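Local coordinates for putative periplasmic protein (Wolinella succinogenes, PDB 3KN3) that probably serves as a periplasmic solute-binding protein, with a two-lobed periplasmic binding protein fold, possibly for tungstate uptake, and can bind glutathione, at residues K222-I225 / D226-V229; L170-R173 / G174-I177; S128-R131 / E132-E136; G195-T198 / L199-F202; F94-K97 / F98-M101. All coordinates share one frame; numbering follows the deposited sequence.

Contact 1 of 5, residues K222-I225 / D226-V229; sequences KQFI and DWIV
Residues Lys222-Ile225 and Asp226-Val229 are successive turns of helix 218-229, joined by four i to i+4 backbone bonds. The shortest of them takes Asp226 N to Lys222 O at 2.8 Å; the most linear runs from Ile228 N to Phe224 O, with 170° at the hydrogen. Trp227 N and Val229 N complete the set on Gln223 O and Ile225 O.

On the solvent side Lys222 bends at chi2 and chi4 and slants across the Asp226 carboxylate group, bringing CE and NZ to its oxygens. Its CE comes within 3.2 Å of Asp226 OD1, while NZ makes a long, weakly hydrogen-bonded salt bridge of 3.3 Å to Asp226 OD2.

The inner side of this amphipathic helix faces the mixed sheet of the lobe that holds both chain termini: Phe224, Ile225 and Ile228 all rest on Ile205 of strand 202-208. Phe224 and Trp227 both set CG anti to the backbone N, which sends the two rings off the same flank of the helix. Their planes are only 25° apart but slid past one another, with ring centroids 5.8 Å apart, so there is little overlap; the touch is Phe224 CE1 against Trp227 CZ3 at 3.8 Å. Ile228 supplies a CH-pi contact instead, its CG1 standing over one face of Phe224, 4.2 Å from the ring centroid and displaced toward the rim. Tyr28 of helix 20-32 meets both aromatic rings, edge-to-face in the case of Phe224, and Trp227 NE1 is hydrogen-bonded to Asp31 OD1.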
loop_
_atom_site.group_PDB
_atom_site.type_symbol
_atom_site.label_atom_id
_atom_site.label_comp_id
_atom_site.label_asym_id
_atom_site.label_seq_id
_atom_site.Cartn_x
_atom_site.Cartn_y
_atom_site.Cartn_z
ATOM N N LYS A 222 1.703 22.472 2.679
ATOM C CA LYS A 222 2.110 22.616 1.290
ATOM C C LYS A 222 3.636 22.455 1.125
ATOM O O LYS A 222 4.123 21.875 0.146
ATOM C CB LYS A 222 1.618 23.955 0.733
ATOM C CG LYS A 222 2.175 24.324 -0.611
ATOM C CD LYS A 222 1.392 23.722 -1.767
ATOM C CE LYS A 222 2.000 24.165 -3.110
ATOM N NZ LYS A 222 2.541 25.578 -3.064
ATOM N N GLN A 223 4.392 22.944 2.098
ATOM C CA GLN A 223 5.840 22.799 2.043
ATOM C C GLN A 223 6.255 21.328 2.054
ATOM O O GLN A 223 7.076 20.886 1.253
ATOM C CB GLN A 223 6.492 23.538 3.201
ATOM C CG GLN A 223 8.002 23.472 3.198
ATOM C CD GLN A 223 8.605 24.080 4.461
ATOM O OE1 GLN A 223 8.412 25.262 4.741
ATOM N NE2 GLN A 223 9.324 23.263 5.235
ATOM N N PHE A 224 5.671 20.564 2.963
ATOM C CA PHE A 224 5.973 19.150 3.048
ATOM C C PHE A 224 5.594 18.420 1.769
ATOM O O PHE A 224 6.334 17.575 1.278
ATOM C CB PHE A 224 5.231 18.541 4.221
ATOM C CG PHE A 224 5.442 17.080 4.356
ATOM C CD1 PHE A 224 6.700 16.580 4.638
ATOM C CD2 PHE A 224 4.390 16.202 4.210
ATOM C CE1 PHE A 224 6.902 15.224 4.775
ATOM C CE2 PHE A 224 4.586 14.845 4.348
ATOM C CZ PHE A 224 5.843 14.355 4.629
ATOM N N ILE A 225 4.429 18.750 1.233
ATOM C CA ILE A 225 3.966 18.119 0.009
ATOM C C ILE A 225 4.882 18.463 -1.166
ATOM O O ILE A 225 5.210 17.602 -1.977
ATOM C CB ILE A 225 2.494 18.505 -0.297
ATOM C CG1 ILE A 225 1.539 17.739 0.618
ATOM C CG2 ILE A 225 2.154 18.266 -1.755
ATOM C CD1 ILE A 225 0.111 18.220 0.513
ATOM N N ASP A 226 5.304 19.717 -1.255
ATOM C CA ASP A 226 6.196 20.119 -2.337
ATOM C C ASP A 226 7.531 19.377 -2.213
ATOM O O ASP A 226 8.118 18.947 -3.203
ATOM C CB ASP A 226 6.419 21.632 -2.335
ATOM C CG ASP A 226 5.168 22.423 -2.718
ATOM O OD1 ASP A 226 4.200 21.823 -3.230
ATOM O OD2 ASP A 226 5.163 23.661 -2.514
ATOM N N TRP A 227 8.002 19.213 -0.984
ATOM C CA TRP A 227 9.262 18.514 -0.738
ATOM C C TRP A 227 9.182 17.079 -1.272
ATOM O O TRP A 227 10.044 16.633 -2.027
ATOM C CB TRP A 227 9.565 18.549 0.758
ATOM C CG TRP A 227 10.755 17.776 1.201
ATOM C CD1 TRP A 227 12.058 18.144 1.077
ATOM C CD2 TRP A 227 10.757 16.518 1.882
ATOM N NE1 TRP A 227 12.874 17.185 1.609
ATOM C CE2 TRP A 227 12.099 16.174 2.117
ATOM C CE3 TRP A 227 9.752 15.643 2.307
ATOM C CZ2 TRP A 227 12.470 14.988 2.769
ATOM C CZ3 TRP A 227 10.122 14.462 2.946
ATOM C CH2 TRP A 227 11.468 14.149 3.168
ATOM N N ILE A 228 8.121 16.378 -0.892
ATOM C CA ILE A 228 7.866 15.016 -1.337
ATOM C C ILE A 228 7.797 14.912 -2.870
ATOM O O ILE A 228 8.365 14.025 -3.495
ATOM C CB ILE A 228 6.524 14.555 -0.767
ATOM C CG1 ILE A 228 6.670 14.217 0.720
ATOM C CG2 ILE A 228 5.975 13.396 -1.571
ATOM C CD1 ILE A 228 7.285 12.868 0.982
ATOM N N VAL A 229 7.099 15.855 -3.467
ATOM C CA VAL A 229 6.865 15.855 -4.890
ATOM C C VAL A 229 8.114 16.264 -5.687
ATOM O O VAL A 229 8.225 15.954 -6.873
ATOM C CB VAL A 229 5.685 16.793 -5.169
ATOM C CG1 VAL A 229 6.019 17.795 -6.234
ATOM C CG2 VAL A 229 4.422 15.993 -5.454
#

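Contact 2 of 5, residues L170-R173 / G174-I177; sequences LTDR and GTFI
Asp172 and Thr175 carry the polar part of this contact, a strand-to-helix junction in which Asp172 is the N-cap of helix 173-182. Both carboxylate oxygens are engaged. Thr175 N donates to Asp172 OD2 at 2.8 Å, arriving from above the carboxylate plane, 37° out of it. The Thr175 hydroxyl donates to Asp172 OD1, OG1 to OD1 being 2.7 Å, on the syn lone pair. With CG set between its backbone N and carbonyl carbon (chi1 63°), Asp172 folds its carboxylate back over the first turn, where the helix end would probably stabilise its negative charge.

Among the backbone bonds, Ile177 N to Arg173 O is sound at 3.0 Å, whereas Phe176 N to Asp172 O is weak at 3.4 Å. Thr171 OG1 donates to Asp172 O, in the carbonyl plane and on a lone pair.

Apolar contacts are few: Thr171 CG2 lies 4.1 Å from Phe176 CB, and Ile177 CD1 rests 3.8 Å from Arg173 CG. The Arg173 guanidinium turns elsewhere, to salt bridges with Glu194 and Asp85.

Asp172 lies close to Thr126 and Asn201, residues of the glutathione site, and to a bound glycerol. Strand 168-172 pairs with strand 86-90; Met155 of helix 155-164 meets Thr171, Asp172 and Thr175, while Phe176 packs on Ile89 and on Ile191 of strand 190-193.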
loop_
_atom_site.group_PDB
_atom_site.type_symbol
_atom_site.label_atom_id
_atom_site.label_comp_id
_atom_site.label_asym_id
_atom_site.label_seq_id
_atom_site.Cartn_x
_atom_site.Cartn_y
_atom_site.Cartn_z
ATOM N N LEU A 170 -1.005 -13.038 -3.499
ATOM C CA LEU A 170 -0.540 -11.673 -3.647
ATOM C C LEU A 170 -0.279 -11.028 -2.283
ATOM O O LEU A 170 -1.162 -10.978 -1.424
ATOM C CB LEU A 170 -1.574 -10.865 -4.408
ATOM C CG LEU A 170 -1.279 -9.383 -4.598
ATOM C CD1 LEU A 170 -1.868 -8.902 -5.929
ATOM C CD2 LEU A 170 -1.800 -8.564 -3.421
ATOM N N THR A 171 0.931 -10.523 -2.089
ATOM C CA THR A 171 1.270 -9.916 -0.811
ATOM C C THR A 171 2.112 -8.672 -1.008
ATOM O O THR A 171 2.798 -8.521 -2.016
ATOM C CB THR A 171 2.043 -10.884 0.095
ATOM O OG1 THR A 171 2.404 -10.210 1.301
ATOM C CG2 THR A 171 3.314 -11.363 -0.596
ATOM N N ASP A 172 2.048 -7.769 -0.042
ATOM C CA ASP A 172 2.950 -6.636 -0.041
ATOM C C ASP A 172 4.362 -7.167 0.199
ATOM O O ASP A 172 4.554 -8.219 0.812
ATOM C CB ASP A 172 2.557 -5.652 1.053
ATOM C CG ASP A 172 2.680 -6.251 2.427
ATOM O OD1 ASP A 172 1.716 -6.912 2.889
ATOM O OD2 ASP A 172 3.758 -6.080 3.029
ATOM N N ARG A 173 5.350 -6.433 -0.290
ATOM C CA ARG A 173 6.735 -6.869 -0.213
ATOM C C ARG A 173 7.226 -6.948 1.232
ATOM O O ARG A 173 7.983 -7.844 1.591
ATOM C CB ARG A 173 7.620 -5.925 -1.027
ATOM C CG ARG A 173 9.057 -6.353 -1.090
ATOM C CD ARG A 173 9.864 -5.403 -1.933
ATOM N NE ARG A 173 9.447 -5.400 -3.334
ATOM C CZ ARG A 173 10.001 -6.168 -4.267
ATOM N NH1 ARG A 173 10.978 -7.006 -3.931
ATOM N NH2 ARG A 173 9.583 -6.102 -5.531
ATOM N N GLY A 174 6.793 -6.003 2.056
ATOM C CA GLY A 174 7.202 -5.968 3.450
ATOM C C GLY A 174 6.898 -7.254 4.199
ATOM O O GLY A 174 7.759 -7.785 4.898
ATOM N N THR A 175 5.679 -7.765 4.055
ATOM C CA THR A 175 5.305 -8.984 4.759
ATOM C C THR A 175 6.091 -10.165 4.229
ATOM O O THR A 175 6.469 -11.053 4.990
ATOM C CB THR A 175 3.820 -9.300 4.615
ATOM O OG1 THR A 175 3.051 -8.114 4.844
ATOM C CG2 THR A 175 3.415 -10.381 5.605
ATOM N N PHE A 176 6.339 -10.183 2.924
ATOM C CA PHE A 176 7.080 -11.299 2.348
ATOM C C PHE A 176 8.490 -11.333 2.904
ATOM O O PHE A 176 9.041 -12.405 3.161
ATOM C CB PHE A 176 7.120 -11.251 0.818
ATOM C CG PHE A 176 7.875 -12.401 0.203
ATOM C CD1 PHE A 176 7.429 -13.704 0.375
ATOM C CD2 PHE A 176 9.028 -12.182 -0.531
ATOM C CE1 PHE A 176 8.119 -14.769 -0.173
ATOM C CE2 PHE A 176 9.720 -13.241 -1.093
ATOM C CZ PHE A 176 9.266 -14.539 -0.909
ATOM N N ILE A 177 9.073 -10.154 3.094
ATOM C CA ILE A 177 10.377 -10.065 3.735
ATOM C C ILE A 177 10.352 -10.678 5.133
ATOM O O ILE A 177 11.225 -11.471 5.487
ATOM C CB ILE A 177 10.852 -8.625 3.819
ATOM C CG1 ILE A 177 11.566 -8.260 2.518
ATOM C CG2 ILE A 177 11.789 -8.470 5.003
ATOM C CD1 ILE A 177 11.257 -6.869 2.012
#

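Contact 3 of 5, residues S128-R131 / E132-E136; sequences SKER and EVWKE
The indole of Trp134 meets the carboxylate of Glu130 at its edge: Glu130 OE2 lies near the ring plane, 3.1 Å from Trp134 CD1. The two flat groups are almost perpendicular, their planes 87° apart. Around the indole, the rings of Phe117 and Tyr148 are edge-to-face with it, while Phe107 meets it at a shallower angle. Glu130 reaches the indole edge with CG anti to the backbone N (chi1 171°) and a bend at chi2.

Both residues lie on helix 125-138, the crossover helix of a beta-alpha-beta unit between strands 117-119 and 148-150. Its backbone bonds here include Val133 N to Lys129 O at 2.9 Å and Trp134 N to Glu130 O at 3.2 Å. Val133 CG2 packs against the same Lys129 O at 3.3 Å, and Val133 also touches Val103 and Phe107 of helix 103-113.

Glu130 is buried, yet both its oxygens are satisfied: OE1 accepts from Ser119 OG, and OE2 is hydrogen-bonded to Tyr148 OH. These partners fix the carboxylate beside the indole, and Arg120 of the glutathione site, its side chain about 5 Å from that of Glu130, might help to offset the negative charge.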
loop_
_atom_site.group_PDB
_atom_site.type_symbol
_atom_site.label_atom_id
_atom_site.label_comp_id
_atom_site.label_asym_id
_atom_site.label_seq_id
_atom_site.Cartn_x
_atom_site.Cartn_y
_atom_site.Cartn_z
ATOM N N SER A 128 -8.624 -5.696 -1.242
ATOM C CA SER A 128 -9.334 -4.889 -2.232
ATOM C C SER A 128 -8.408 -4.500 -3.381
ATOM O O SER A 128 -8.854 -4.278 -4.502
ATOM C CB SER A 128 -9.976 -3.662 -1.597
ATOM O OG SER A 128 -8.999 -2.914 -0.912
ATOM N N LYS A 129 -7.114 -4.443 -3.101
ATOM C CA LYS A 129 -6.123 -4.271 -4.150
ATOM C C LYS A 129 -6.083 -5.482 -5.071
ATOM O O LYS A 129 -6.110 -5.342 -6.285
ATOM C CB LYS A 129 -4.739 -4.069 -3.554
ATOM C CG LYS A 129 -3.658 -3.995 -4.603
ATOM C CD LYS A 129 -3.967 -2.906 -5.603
ATOM C CE LYS A 129 -2.741 -2.573 -6.437
ATOM N NZ LYS A 129 -2.989 -1.404 -7.306
ATOM N N GLU A 130 -6.007 -6.664 -4.474
ATOM C CA GLU A 130 -5.967 -7.920 -5.218
ATOM C C GLU A 130 -7.218 -8.097 -6.065
ATOM O O GLU A 130 -7.142 -8.587 -7.180
ATOM C CB GLU A 130 -5.797 -9.105 -4.257
ATOM C CG GLU A 130 -5.954 -10.468 -4.901
ATOM C CD GLU A 130 -7.201 -11.177 -4.435
ATOM O OE1 GLU A 130 -7.510 -11.061 -3.233
ATOM O OE2 GLU A 130 -7.865 -11.847 -5.260
ATOM N N ARG A 131 -8.368 -7.696 -5.530
ATOM C CA ARG A 131 -9.605 -7.689 -6.302
ATOM C C ARG A 131 -9.491 -6.748 -7.491
ATOM O O ARG A 131 -9.912 -7.079 -8.592
ATOM C CB ARG A 131 -10.797 -7.317 -5.415
ATOM C CG ARG A 131 -11.171 -8.428 -4.440
ATOM C CD ARG A 131 -12.172 -7.987 -3.380
ATOM N NE ARG A 131 -13.475 -7.655 -3.943
ATOM C CZ ARG A 131 -14.342 -8.556 -4.394
ATOM N NH1 ARG A 131 -15.509 -8.163 -4.893
ATOM N NH2 ARG A 131 -14.038 -9.848 -4.357
ATOM N N GLU A 132 -8.909 -5.572 -7.272
ATOM C CA GLU A 132 -8.698 -4.629 -8.362
ATOM C C GLU A 132 -7.828 -5.239 -9.461
ATOM O O GLU A 132 -8.100 -5.074 -10.650
ATOM C CB GLU A 132 -8.073 -3.336 -7.843
ATOM C CG GLU A 132 -8.911 -2.087 -8.100
ATOM C CD GLU A 132 -8.954 -1.664 -9.575
ATOM O OE1 GLU A 132 -8.841 -0.444 -9.840
ATOM O OE2 GLU A 132 -9.103 -2.533 -10.467
ATOM N N VAL A 133 -6.782 -5.954 -9.067
ATOM C CA VAL A 133 -5.900 -6.559 -10.054
ATOM C C VAL A 133 -6.604 -7.592 -10.962
ATOM O O VAL A 133 -6.358 -7.599 -12.178
ATOM C CB VAL A 133 -4.655 -7.160 -9.388
ATOM C CG1 VAL A 133 -3.755 -7.818 -10.428
ATOM C CG2 VAL A 133 -3.899 -6.072 -8.605
ATOM N N TRP A 134 -7.458 -8.452 -10.380
ATOM C CA TRP A 134 -8.226 -9.448 -11.151
ATOM C C TRP A 134 -9.191 -8.765 -12.106
ATOM O O TRP A 134 -9.371 -9.187 -13.235
ATOM C CB TRP A 134 -9.021 -10.417 -10.240
ATOM C CG TRP A 134 -8.171 -11.468 -9.624
ATOM C CD1 TRP A 134 -7.748 -11.527 -8.330
ATOM C CD2 TRP A 134 -7.598 -12.604 -10.283
ATOM N NE1 TRP A 134 -6.946 -12.625 -8.142
ATOM C CE2 TRP A 134 -6.842 -13.305 -9.325
ATOM C CE3 TRP A 134 -7.659 -13.100 -11.586
ATOM C CZ2 TRP A 134 -6.152 -14.469 -9.631
ATOM C CZ3 TRP A 134 -6.976 -14.250 -11.887
ATOM C CH2 TRP A 134 -6.230 -14.924 -10.918
ATOM N N LYS A 135 -9.827 -7.713 -11.618
ATOM C CA LYS A 135 -10.742 -6.918 -12.418
ATOM C C LYS A 135 -10.038 -6.351 -13.655
ATOM O O LYS A 135 -10.542 -6.474 -14.769
ATOM C CB LYS A 135 -11.301 -5.789 -11.556
ATOM C CG LYS A 135 -12.632 -5.249 -11.989
ATOM C CD LYS A 135 -13.442 -4.889 -10.755
ATOM C CE LYS A 135 -12.592 -4.139 -9.723
ATOM N NZ LYS A 135 -13.338 -3.903 -8.443
ATOM N N GLU A 136 -8.864 -5.749 -13.450
ATOM C CA GLU A 136 -8.065 -5.220 -14.555
ATOM C C GLU A 136 -7.614 -6.330 -15.501
ATOM O O GLU A 136 -7.538 -6.131 -16.711
ATOM C CB GLU A 136 -6.835 -4.464 -14.042
ATOM C CG GLU A 136 -7.127 -3.167 -13.290
ATOM C CD GLU A 136 -5.855 -2.376 -12.950
ATOM O OE1 GLU A 136 -4.924 -2.342 -13.791
ATOM O OE2 GLU A 136 -5.789 -1.780 -11.846
#

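Contact 4 of 5, residues G195-T198 / L199-F202; sequences GDNT and LKNF
Lys200 folds back over Asn197 at the end of a short 3-10 turn, in the loop that leads from strand 190-193 to strand 202-208 and so from one lobe of the periplasmic binding protein fold to the other. Its CB lies 3.5 Å from Asn197 O. The bend at chi2 brings CD to 3.5 Å from Asn197 OD1, and the bends at chi3 and chi4 carry CE and NZ on toward that oxygen. At the tip NZ donates to Asn197 OD1 at 2.7 Å; the C=O...N angle is 149°, with the donor tilted from the amide plane.

The turn itself is held by Leu199 N to Asp196 O, 3.0 Å, and Lys200 N to Asn197 O, 3.2 Å, both i to i+3. Both donors stand well above the carbonyl planes, the second by 62°. Leu199 turns inward onto Ile88 of strand 86-90.

Farther along, Asn201, a residue of the glutathione site, bonds through OD1 to His61 NE2 and through ND2 to Asn84 O. At the start of the turn Asp196 OD2 accepts from Val103 N, while Asp196 OD1 takes a weak bond of 3.4 Å from Thr198 N.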
loop_
_atom_site.group_PDB
_atom_site.type_symbol
_atom_site.label_atom_id
_atom_site.label_comp_id
_atom_site.label_asym_id
_atom_site.label_seq_id
_atom_site.Cartn_x
_atom_site.Cartn_y
_atom_site.Cartn_z
ATOM N N GLY A 195 6.838 -5.841 -10.523
ATOM C CA GLY A 195 7.211 -4.732 -11.390
ATOM C C GLY A 195 6.099 -4.122 -12.219
ATOM O O GLY A 195 6.106 -2.932 -12.502
ATOM N N ASP A 196 5.144 -4.939 -12.629
ATOM C CA ASP A 196 4.000 -4.444 -13.376
ATOM C C ASP A 196 3.428 -3.185 -12.668
ATOM O O ASP A 196 3.342 -3.144 -11.442
ATOM C CB ASP A 196 2.978 -5.581 -13.495
ATOM C CG ASP A 196 2.015 -5.397 -14.656
ATOM O OD1 ASP A 196 1.401 -4.307 -14.764
ATOM O OD2 ASP A 196 1.855 -6.351 -15.454
ATOM N N ASN A 197 3.066 -2.152 -13.426
ATOM C CA ASN A 197 2.527 -0.926 -12.830
ATOM C C ASN A 197 1.282 -1.134 -11.985
ATOM O O ASN A 197 1.048 -0.425 -11.019
ATOM C CB ASN A 197 2.224 0.132 -13.897
ATOM C CG ASN A 197 3.321 1.180 -14.015
ATOM O OD1 ASN A 197 4.370 1.072 -13.385
ATOM N ND2 ASN A 197 3.082 2.195 -14.831
ATOM N N THR A 198 0.461 -2.100 -12.354
ATOM C CA THR A 198 -0.755 -2.342 -11.591
ATOM C C THR A 198 -0.478 -2.948 -10.190
ATOM O O THR A 198 -1.376 -3.033 -9.352
ATOM C CB THR A 198 -1.757 -3.181 -12.404
ATOM O OG1 THR A 198 -3.041 -3.140 -11.778
ATOM C CG2 THR A 198 -1.288 -4.618 -12.528
ATOM N N LEU A 199 0.770 -3.345 -9.936
ATOM C CA LEU A 199 1.168 -3.878 -8.631
ATOM C C LEU A 199 1.781 -2.819 -7.701
ATOM O O LEU A 199 2.192 -3.116 -6.578
ATOM C CB LEU A 199 2.147 -5.039 -8.807
ATOM C CG LEU A 199 1.484 -6.296 -9.405
ATOM C CD1 LEU A 199 2.499 -7.400 -9.635
ATOM C CD2 LEU A 199 0.330 -6.774 -8.516
ATOM N N LYS A 200 1.841 -1.582 -8.165
ATOM C CA LYS A 200 2.443 -0.534 -7.366
ATOM C C LYS A 200 1.544 -0.108 -6.208
ATOM O O LYS A 200 0.319 -0.112 -6.311
ATOM C CB LYS A 200 2.878 0.642 -8.249
ATOM C CG LYS A 200 4.390 0.648 -8.502
ATOM C CD LYS A 200 4.771 0.551 -9.967
ATOM C CE LYS A 200 4.923 1.939 -10.590
ATOM N NZ LYS A 200 6.060 2.046 -11.572
ATOM N N ASN A 201 2.180 0.223 -5.093
ATOM C CA ASN A 201 1.491 0.563 -3.852
ATOM C C ASN A 201 1.646 2.048 -3.508
ATOM O O ASN A 201 2.762 2.565 -3.455
ATOM C CB ASN A 201 2.066 -0.270 -2.706
ATOM C CG ASN A 201 1.142 -0.319 -1.487
ATOM O OD1 ASN A 201 -0.033 0.056 -1.564
ATOM N ND2 ASN A 201 1.666 -0.809 -0.364
ATOM N N PHE A 202 0.534 2.731 -3.258
ATOM C CA PHE A 202 0.604 4.148 -2.924
ATOM C C PHE A 202 -0.065 4.515 -1.608
ATOM O O PHE A 202 -1.166 4.043 -1.296
ATOM C CB PHE A 202 -0.018 4.995 -4.025
ATOM C CG PHE A 202 0.606 4.796 -5.361
ATOM C CD1 PHE A 202 1.655 5.600 -5.773
ATOM C CD2 PHE A 202 0.142 3.811 -6.213
ATOM C CE1 PHE A 202 2.231 5.428 -7.006
ATOM C CE2 PHE A 202 0.720 3.633 -7.447
ATOM C CZ PHE A 202 1.764 4.443 -7.849
#

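Contact 5 of 5, residues F94-K97 / F98-M101; sequences FKQK and FTGM
Gln96 O is gripped twice by Thr99. The hydroxyl donates to it, OG1 to O being 3.2 Å, and the amide donates as well, Thr99 N to Gln96 O being 3.3 Å. Both come from the same face of the carbonyl plane, the hydroxyl tilted by 20° and the amide standing 64° out of it. The threonine can do this because OG1 lies between its own backbone N and carbonyl carbon (chi1 59°), which turns the hydroxyl back to the preceding turn. Its methyl CG2 then rests 3.2 Å from Lys95 O, which also accepts from Phe98 N.

These i to i+3 bonds belong to the weakly bonded helical turn around residues 94-97. The chain continues into a type II beta turn from Phe98 to Met101, closed by Met101 N to Phe98 O at 2.8 Å, with Gly100 at its third position at positive phi. A water donates to Thr99 O and, weakly, to Lys97 O.

Phe98 itself is buried. Lys97 runs beside it in the same direction, its aliphatic part over one face, with CD 4.0 Å from Phe98 CZ, while its NZ goes on to a salt bridge with Glu113. Phe94 CD2 approaches Phe98 CE1 at 4.4 Å. The ring is received by Ala106, Leu109 and Ile110 of helix 103-113, and by Leu168 and Val192 of the sheet. Selenomethionine Met101 brings CE to 3.4 Å from Lys97 O. The chemistry is divided: the carbonyls Gln96 O and, weakly, Lys97 O are met by Thr99 and a water, while the Phe98 ring packs between helix 103-113 and strands 168-172 and 190-193.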
loop_
_atom_site.group_PDB
_atom_site.type_symbol
_atom_site.label_atom_id
_atom_site.label_comp_id
_atom_site.label_asym_id
_atom_site.label_seq_id
_atom_site.Cartn_x
_atom_site.Cartn_y
_atom_site.Cartn_z
ATOM N N PHE A 94 7.069 -22.108 -9.833
ATOM C CA PHE A 94 6.316 -21.128 -10.604
ATOM C C PHE A 94 7.099 -20.016 -11.309
ATOM O O PHE A 94 6.575 -19.408 -12.247
ATOM C CB PHE A 94 5.233 -20.493 -9.729
ATOM C CG PHE A 94 4.107 -21.414 -9.401
ATOM C CD1 PHE A 94 4.042 -22.037 -8.162
ATOM C CD2 PHE A 94 3.112 -21.660 -10.330
ATOM C CE1 PHE A 94 2.994 -22.894 -7.851
ATOM C CE2 PHE A 94 2.065 -22.508 -10.036
ATOM C CZ PHE A 94 2.003 -23.132 -8.787
ATOM N N LYS A 95 8.323 -19.726 -10.874
ATOM C CA LYS A 95 9.005 -18.542 -11.409
ATOM C C LYS A 95 9.214 -18.602 -12.919
ATOM O O LYS A 95 8.819 -17.675 -13.636
ATOM C CB LYS A 95 10.308 -18.225 -10.673
ATOM C CG LYS A 95 11.241 -19.388 -10.501
ATOM C CD LYS A 95 12.541 -18.912 -9.861
ATOM C CE LYS A 95 12.445 -18.821 -8.345
ATOM N NZ LYS A 95 13.689 -18.238 -7.751
ATOM N N GLN A 96 9.811 -19.691 -13.397
ATOM C CA GLN A 96 9.939 -19.927 -14.834
ATOM C C GLN A 96 8.619 -19.758 -15.572
ATOM O O GLN A 96 8.574 -19.182 -16.653
ATOM C CB GLN A 96 10.510 -21.320 -15.109
ATOM C CG GLN A 96 11.988 -21.405 -14.869
ATOM C CD GLN A 96 12.706 -20.193 -15.418
ATOM O OE1 GLN A 96 13.268 -19.400 -14.662
ATOM N NE2 GLN A 96 12.665 -20.023 -16.737
ATOM N N LYS A 97 7.544 -20.241 -14.965
ATOM C CA LYS A 97 6.215 -20.227 -15.575
ATOM C C LYS A 97 5.751 -18.876 -16.146
ATOM O O LYS A 97 5.091 -18.838 -17.189
ATOM C CB LYS A 97 5.183 -20.731 -14.563
ATOM C CG LYS A 97 3.859 -21.120 -15.182
ATOM C CD LYS A 97 2.913 -21.624 -14.109
ATOM C CE LYS A 97 1.779 -22.436 -14.703
ATOM N NZ LYS A 97 2.257 -23.703 -15.316
ATOM N N PHE A 98 6.087 -17.786 -15.452
ATOM C CA PHE A 98 5.587 -16.455 -15.785
ATOM C C PHE A 98 6.651 -15.510 -16.334
ATOM O O PHE A 98 6.364 -14.342 -16.600
ATOM C CB PHE A 98 4.936 -15.809 -14.563
ATOM C CG PHE A 98 3.763 -16.579 -14.022
ATOM C CD1 PHE A 98 3.714 -16.950 -12.680
ATOM C CD2 PHE A 98 2.711 -16.944 -14.852
ATOM C CE1 PHE A 98 2.627 -17.666 -12.177
ATOM C CE2 PHE A 98 1.625 -17.663 -14.353
ATOM C CZ PHE A 98 1.582 -18.019 -13.014
ATOM N N THR A 99 7.874 -15.996 -16.518
ATOM C CA THR A 99 8.948 -15.097 -16.937
ATOM C C THR A 99 8.573 -14.294 -18.199
ATOM O O THR A 99 8.051 -14.839 -19.178
ATOM C CB THR A 99 10.283 -15.834 -17.140
ATOM O OG1 THR A 99 10.114 -16.841 -18.134
ATOM C CG2 THR A 99 10.732 -16.490 -15.843
ATOM N N GLY A 100 8.821 -12.987 -18.151
ATOM C CA GLY A 100 8.503 -12.122 -19.269
ATOM C C GLY A 100 7.058 -11.661 -19.304
ATOM O O GLY A 100 6.711 -10.796 -20.091
HETATM N N MSE A 101 6.205 -12.219 -18.450
HETATM C CA MSE A 101 4.783 -11.900 -18.545
HETATM C C MSE A 101 4.319 -10.701 -17.728
HETATM O O MSE A 101 4.898 -10.362 -16.703
HETATM C CB MSE A 101 3.951 -13.113 -18.207
HETATM C CG MSE A 101 4.073 -14.223 -19.219
HETATM SE SE MSE A 101 2.846 -15.674 -18.713
HETATM C CE MSE A 101 3.603 -17.124 -19.787
HETATM O O HOH W 1 6.962 -17.248 -19.675
#

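From the N terminus the order is contact 5, 3, 2, 4 and 1; each spans consecutive residues, so they follow in series without nesting or crossing. Contact 5 closes a turn between helices 93-98 and 103-113, contact 3 lies within a crossover helix, and contact 2 joins strand 168-172 to its helix. Contact 4 turns the loop leading back to the other lobe, where contact 1 lies on a helix against strand 202-208. Contacts 2, 3 and 4 meet one another: Leu170 packs on Glu130 and Leu199, and Lys129 NZ is hydrogen-bonded to Thr198 O. Contacts 1 and 5 have centres about 39 Å apart.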